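Local coordinates for protein Zn-dependent hydrolase, glyoxylase (Echinicola vietnamensis, PDB 6T5K) that probably hydrolyses beta-lactam antibiotics, carbapenems among them, to substituted beta-amino acids, using zinc ions bound in its active site, at residues A[62-74]-A[91-105]. Numbering follows the deposited sequence.
Sequences ISDGEAVVFDTPS and LQVNAVVATHFHLDC. With ZN (zinc ion), chain G; ZN (zinc ion), chain H.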
loop_
_atom_site.group_PDB
_atom_site.type_symbol
_atom_site.label_atom_id
_atom_site.label_comp_id
_atom_site.label_asym_id
_atom_site.label_seq_id
_atom_site.Cartn_x
_atom_site.Cartn_y
_atom_site.Cartn_z
ATOM N N ILE A 62 0.071 6.467 11.347
ATOM C CA ILE A 62 0.770 7.321 12.309
ATOM C C ILE A 62 0.075 7.199 13.659
ATOM O O ILE A 62 -1.141 7.401 13.764
ATOM C CB ILE A 62 0.818 8.791 11.850
ATOM C CG1 ILE A 62 1.447 8.896 10.458
ATOM C CG2 ILE A 62 1.610 9.627 12.844
ATOM C CD1 ILE A 62 1.484 10.316 9.867
ATOM N N SER A 63 0.844 6.899 14.702
ATOM C CA SER A 63 0.284 6.887 16.050
ATOM C C SER A 63 1.413 7.148 17.026
ATOM O O SER A 63 2.501 6.581 16.888
ATOM C CB SER A 63 -0.380 5.535 16.367
ATOM O OG SER A 63 -1.160 5.554 17.557
ATOM N N ASP A 64 1.140 8.004 18.009
ATOM C CA ASP A 64 2.074 8.267 19.095
ATOM C C ASP A 64 3.467 8.653 18.603
ATOM O O ASP A 64 4.481 8.217 19.149
ATOM C CB ASP A 64 2.120 7.066 20.037
ATOM C CG ASP A 64 0.726 6.513 20.320
ATOM O OD1 ASP A 64 -0.079 7.234 20.965
ATOM O OD2 ASP A 64 0.433 5.369 19.862
ATOM N N GLY A 65 3.519 9.482 17.559
ATOM C CA GLY A 65 4.773 9.995 17.043
ATOM C C GLY A 65 5.562 9.025 16.213
ATOM O O GLY A 65 6.728 9.312 15.898
ATOM N N GLU A 66 4.968 7.900 15.829
ATOM C CA GLU A 66 5.630 6.892 15.022
ATOM C C GLU A 66 4.808 6.623 13.773
ATOM O O GLU A 66 3.600 6.850 13.745
ATOM C CB GLU A 66 5.813 5.595 15.830
ATOM C CG GLU A 66 6.628 5.819 17.094
ATOM C CD GLU A 66 6.908 4.563 17.911
ATOM O OE1 GLU A 66 6.642 3.456 17.409
ATOM O OE2 GLU A 66 7.414 4.707 19.048
ATOM N N ALA A 67 5.487 6.164 12.726
ATOM C CA ALA A 67 4.832 5.934 11.452
ATOM C C ALA A 67 5.353 4.674 10.781
ATOM O O ALA A 67 6.524 4.300 10.918
ATOM C CB ALA A 67 5.074 7.115 10.521
ATOM N N VAL A 68 4.450 4.001 10.065
ATOM C CA VAL A 68 4.817 2.931 9.145
ATOM C C VAL A 68 4.241 3.249 7.775
ATOM O O VAL A 68 3.100 3.694 7.669
ATOM C CB VAL A 68 4.289 1.581 9.652
ATOM C CG1 VAL A 68 4.429 0.517 8.569
ATOM C CG2 VAL A 68 4.992 1.193 10.967
ATOM N N VAL A 69 5.043 3.062 6.733
ATOM C CA VAL A 69 4.644 3.374 5.367
ATOM C C VAL A 69 4.416 2.085 4.582
ATOM O O VAL A 69 5.226 1.155 4.645
ATOM C CB VAL A 69 5.708 4.252 4.689
ATOM C CG1 VAL A 69 5.332 4.535 3.243
ATOM C CG2 VAL A 69 5.920 5.535 5.469
ATOM N N PHE A 70 3.323 2.053 3.830
ATOM C CA PHE A 70 3.015 0.986 2.889
ATOM C C PHE A 70 3.168 1.550 1.495
ATOM O O PHE A 70 2.452 2.488 1.127
ATOM C CB PHE A 70 1.588 0.473 3.075
ATOM C CG PHE A 70 1.435 -0.405 4.279
ATOM C CD1 PHE A 70 1.369 0.145 5.541
ATOM C CD2 PHE A 70 1.406 -1.803 4.155
ATOM C CE1 PHE A 70 1.261 -0.659 6.641
ATOM C CE2 PHE A 70 1.327 -2.582 5.260
ATOM C CZ PHE A 70 1.216 -2.008 6.501
ATOM N N ASP A 71 4.103 0.967 0.748
ATOM C CA ASP A 71 4.506 1.328 -0.606
ATOM C C ASP A 71 5.296 2.629 -0.636
ATOM O O ASP A 71 5.013 3.584 0.106
ATOM C CB ASP A 71 3.337 1.413 -1.580
ATOM C CG ASP A 71 2.808 0.052 -1.994
ATOM O OD1 ASP A 71 3.273 -0.981 -1.470
ATOM O OD2 ASP A 71 1.894 0.032 -2.849
ATOM N N THR A 72 6.284 2.648 -1.479
ATOM C CA THR A 72 6.933 3.900 -1.818
ATOM C C THR A 72 6.258 4.495 -3.047
ATOM O O THR A 72 5.661 3.766 -3.848
ATOM C CB THR A 72 8.410 3.688 -2.151
ATOM O OG1 THR A 72 8.556 2.945 -3.368
ATOM C CG2 THR A 72 9.117 2.936 -1.051
ATOM N N PRO A 73 6.323 5.810 -3.213
ATOM C CA PRO A 73 6.144 6.374 -4.554
ATOM C C PRO A 73 7.069 5.690 -5.558
ATOM O O PRO A 73 8.044 5.041 -5.170
ATOM C CB PRO A 73 6.485 7.855 -4.364
ATOM C CG PRO A 73 6.202 8.122 -2.884
ATOM C CD PRO A 73 6.623 6.836 -2.202
ATOM N N SER A 74 6.783 5.801 -6.855
ATOM C CA SER A 74 7.587 5.084 -7.848
ATOM C C SER A 74 9.026 5.574 -7.896
ATOM O O SER A 74 9.944 4.806 -8.226
ATOM C CB SER A 74 6.984 5.269 -9.245
ATOM O OG SER A 74 5.777 4.537 -9.371
ATOM N N LEU A 91 8.310 12.760 13.146
ATOM C CA LEU A 91 7.857 11.387 13.312
ATOM C C LEU A 91 9.016 10.416 13.221
ATOM O O LEU A 91 9.919 10.583 12.396
ATOM C CB LEU A 91 6.846 11.044 12.224
ATOM C CG LEU A 91 5.570 11.872 12.390
ATOM C CD1 LEU A 91 4.688 11.701 11.164
ATOM C CD2 LEU A 91 4.821 11.492 13.652
ATOM N N GLN A 92 8.980 9.397 14.072
ATOM C CA GLN A 92 9.881 8.262 13.935
ATOM C C GLN A 92 9.292 7.277 12.928
ATOM O O GLN A 92 8.198 6.743 13.144
ATOM C CB GLN A 92 10.042 7.589 15.291
ATOM C CG GLN A 92 10.899 6.368 15.285
ATOM C CD GLN A 92 11.023 5.760 16.656
ATOM O OE1 GLN A 92 11.702 6.302 17.527
ATOM N NE2 GLN A 92 10.366 4.631 16.861
ATOM N N VAL A 93 9.993 7.057 11.824
ATOM C CA VAL A 93 9.525 6.157 10.776
ATOM C C VAL A 93 10.107 4.783 11.077
ATOM O O VAL A 93 11.311 4.557 10.985
ATOM C CB VAL A 93 9.890 6.649 9.372
ATOM C CG1 VAL A 93 9.268 5.734 8.362
ATOM C CG2 VAL A 93 9.427 8.090 9.211
ATOM N N ASN A 94 9.239 3.866 11.467
ATOM C CA ASN A 94 9.685 2.570 11.953
ATOM C C ASN A 94 9.960 1.571 10.847
ATOM O O ASN A 94 10.805 0.692 11.024
ATOM C CB ASN A 94 8.602 1.940 12.828
ATOM C CG ASN A 94 8.406 2.660 14.137
ATOM O OD1 ASN A 94 9.243 3.451 14.556
ATOM N ND2 ASN A 94 7.300 2.383 14.802
ATOM N N ALA A 95 9.243 1.652 9.736
ATOM C CA ALA A 95 9.354 0.616 8.722
ATOM C C ALA A 95 8.653 1.089 7.471
ATOM O O ALA A 95 7.771 1.959 7.522
ATOM C CB ALA A 95 8.723 -0.702 9.194
ATOM N N VAL A 96 9.055 0.491 6.352
ATOM C CA VAL A 96 8.330 0.574 5.098
ATOM C C VAL A 96 8.020 -0.843 4.634
ATOM O O VAL A 96 8.827 -1.759 4.825
ATOM C CB VAL A 96 9.098 1.370 4.025
ATOM C CG1 VAL A 96 10.460 0.749 3.722
ATOM C CG2 VAL A 96 8.255 1.486 2.762
ATOM N N VAL A 97 6.843 -1.021 4.038
ATOM C CA VAL A 97 6.392 -2.300 3.516
ATOM C C VAL A 97 6.156 -2.150 2.019
ATOM O O VAL A 97 5.413 -1.267 1.596
ATOM C CB VAL A 97 5.083 -2.751 4.192
ATOM C CG1 VAL A 97 4.604 -4.069 3.631
ATOM C CG2 VAL A 97 5.264 -2.847 5.700
ATOM N N ALA A 98 6.741 -3.044 1.222
ATOM C CA ALA A 98 6.474 -3.096 -0.217
ATOM C C ALA A 98 5.409 -4.164 -0.429
ATOM O O ALA A 98 5.644 -5.338 -0.122
ATOM C CB ALA A 98 7.720 -3.484 -1.000
ATOM N N THR A 99 4.237 -3.761 -0.906
ATOM C CA THR A 99 3.130 -4.709 -0.955
ATOM C C THR A 99 3.150 -5.644 -2.163
ATOM O O THR A 99 2.338 -6.581 -2.203
ATOM C CB THR A 99 1.769 -4.011 -0.791
ATOM O OG1 THR A 99 1.521 -3.101 -1.853
ATOM C CG2 THR A 99 1.669 -3.319 0.571
ATOM N N HIS A 100 4.003 -5.406 -3.146
ATOM C CA HIS A 100 4.395 -6.413 -4.132
ATOM C C HIS A 100 5.661 -5.900 -4.803
ATOM O O HIS A 100 6.189 -4.844 -4.442
ATOM C CB HIS A 100 3.303 -6.837 -5.137
ATOM C CG HIS A 100 2.780 -5.746 -6.018
ATOM N ND1 HIS A 100 1.807 -4.860 -5.611
ATOM C CD2 HIS A 100 3.032 -5.450 -7.316
ATOM C CE1 HIS A 100 1.529 -4.026 -6.601
ATOM N NE2 HIS A 100 2.246 -4.370 -7.648
ATOM N N PHE A 101 6.165 -6.656 -5.764
ATOM C CA PHE A 101 7.499 -6.372 -6.298
ATOM C C PHE A 101 7.562 -5.259 -7.343
ATOM O O PHE A 101 8.666 -4.908 -7.768
ATOM C CB PHE A 101 8.133 -7.645 -6.876
ATOM C CG PHE A 101 7.610 -8.050 -8.231
ATOM C CD1 PHE A 101 6.484 -8.873 -8.343
ATOM C CD2 PHE A 101 8.268 -7.644 -9.394
ATOM C CE1 PHE A 101 6.021 -9.261 -9.583
ATOM C CE2 PHE A 101 7.808 -8.059 -10.651
ATOM C CZ PHE A 101 6.672 -8.849 -10.739
ATOM N N HIS A 102 6.438 -4.688 -7.768
ATOM C CA HIS A 102 6.472 -3.687 -8.830
ATOM C C HIS A 102 7.007 -2.334 -8.322
ATOM O O HIS A 102 7.076 -2.059 -7.131
ATOM C CB HIS A 102 5.078 -3.471 -9.401
ATOM C CG HIS A 102 4.589 -4.578 -10.272
ATOM N ND1 HIS A 102 3.248 -4.762 -10.546
ATOM C CD2 HIS A 102 5.251 -5.536 -10.962
ATOM C CE1 HIS A 102 3.110 -5.785 -11.366
ATOM N NE2 HIS A 102 4.308 -6.277 -11.629
ATOM N N LEU A 103 7.329 -1.448 -9.266
ATOM C CA LEU A 103 7.993 -0.183 -8.916
ATOM C C LEU A 103 7.088 0.810 -8.186
ATOM O O LEU A 103 7.601 1.659 -7.444
ATOM C CB LEU A 103 8.641 0.424 -10.162
ATOM C CG LEU A 103 9.854 -0.365 -10.674
ATOM C CD1 LEU A 103 10.262 0.200 -12.022
ATOM C CD2 LEU A 103 11.037 -0.285 -9.707
ATOM N N ASP A 104 5.770 0.716 -8.337
ATOM C CA ASP A 104 4.871 1.573 -7.562
ATOM C C ASP A 104 4.659 1.058 -6.140
ATOM O O ASP A 104 3.766 1.544 -5.426
ATOM C CB ASP A 104 3.522 1.796 -8.283
ATOM C CG ASP A 104 2.774 0.502 -8.629
ATOM O OD1 ASP A 104 3.441 -0.472 -9.072
ATOM O OD2 ASP A 104 1.496 0.484 -8.497
ATOM N N CYS A 105 5.457 0.074 -5.741
ATOM C CA CYS A 105 5.553 -0.385 -4.371
ATOM C C CYS A 105 6.937 -0.173 -3.796
ATOM O O CYS A 105 7.064 0.064 -2.592
ATOM C CB CYS A 105 5.223 -1.881 -4.290
ATOM S SG CYS A 105 3.646 -2.286 -4.989
HETATM ZN ZN ZN G . 1.713 -3.849 -9.566
HETATM ZN ZN ZN H . -0.171 -0.950 -9.141
HETATM O O HOH W 1 10.155 3.153 19.358
HETATM O O HOH W 2 1.493 -2.002 -9.945
HETATM O O HOH W 3 -1.773 -1.925 -10.468
#
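Val69 N to Ala95 O and Val97 N to Val69 O are rungs of the parallel ladder of backbone hydrogen bonds joining strands 66-70 and 92-98. Before them come Gln92 N to Gly65 O, Ala67 N to Gln92 O and Asn94 N to Ala67 O; after them, Asp71 N to Val97 O. A beta bulge at Asn94-Ala95, opposite Val68, interrupts the ladder; Asn94 CB points toward strand 66-70, and Ala95 N, in the bulge, is buried and has no partner.

At the start of the ladder sits a polar cluster. The amide of Asn94 gives a nearly straight bond from ND2 to Glu66 OE1 (2.9 Å), the acceptor lying in the amide plane while the donor stands 36° above the carboxylate plane. Gln92, fully stretched beside Glu66, hands NE2 to Asn94 OD1 (2.8 Å), and a water joins the same NE2 to Glu66 OE2.

Val97 makes an off-centre CH-pi contact over one face of the Phe70 ring, its CB 4.2 Å from the centroid, while Thr99 CG2 meets the ring edge in plane. Leu91 CD1 touches Ile62 CD1 (3.7 Å), the two side chains crossing nearly at right angles.

Beyond the strands, Asp71 grips the turn that leads to the metals. Chi1 of -75° sets its carboxylate beside the backbone N, within reach of Thr99. Asp71 OD1 accepts Thr99 N (3.0 Å) nearly along the C-O axis and Thr99 OG1 (2.8 Å) on the syn side, 16° out of the carboxylate plane. Thr72 N binds Cys105 O (2.9 Å), approaching from above the carbonyl plane.

Past Thr99, His100 and His102 bind one zinc with His163, and Asp104 binds the other with Cys182 and His223. Strands 66-70 and 92-98, with helix 76-88 as crossover, form a beta-alpha-beta unit whose second strand leads into the HxHxD motif of the metallo-beta-lactamase fold.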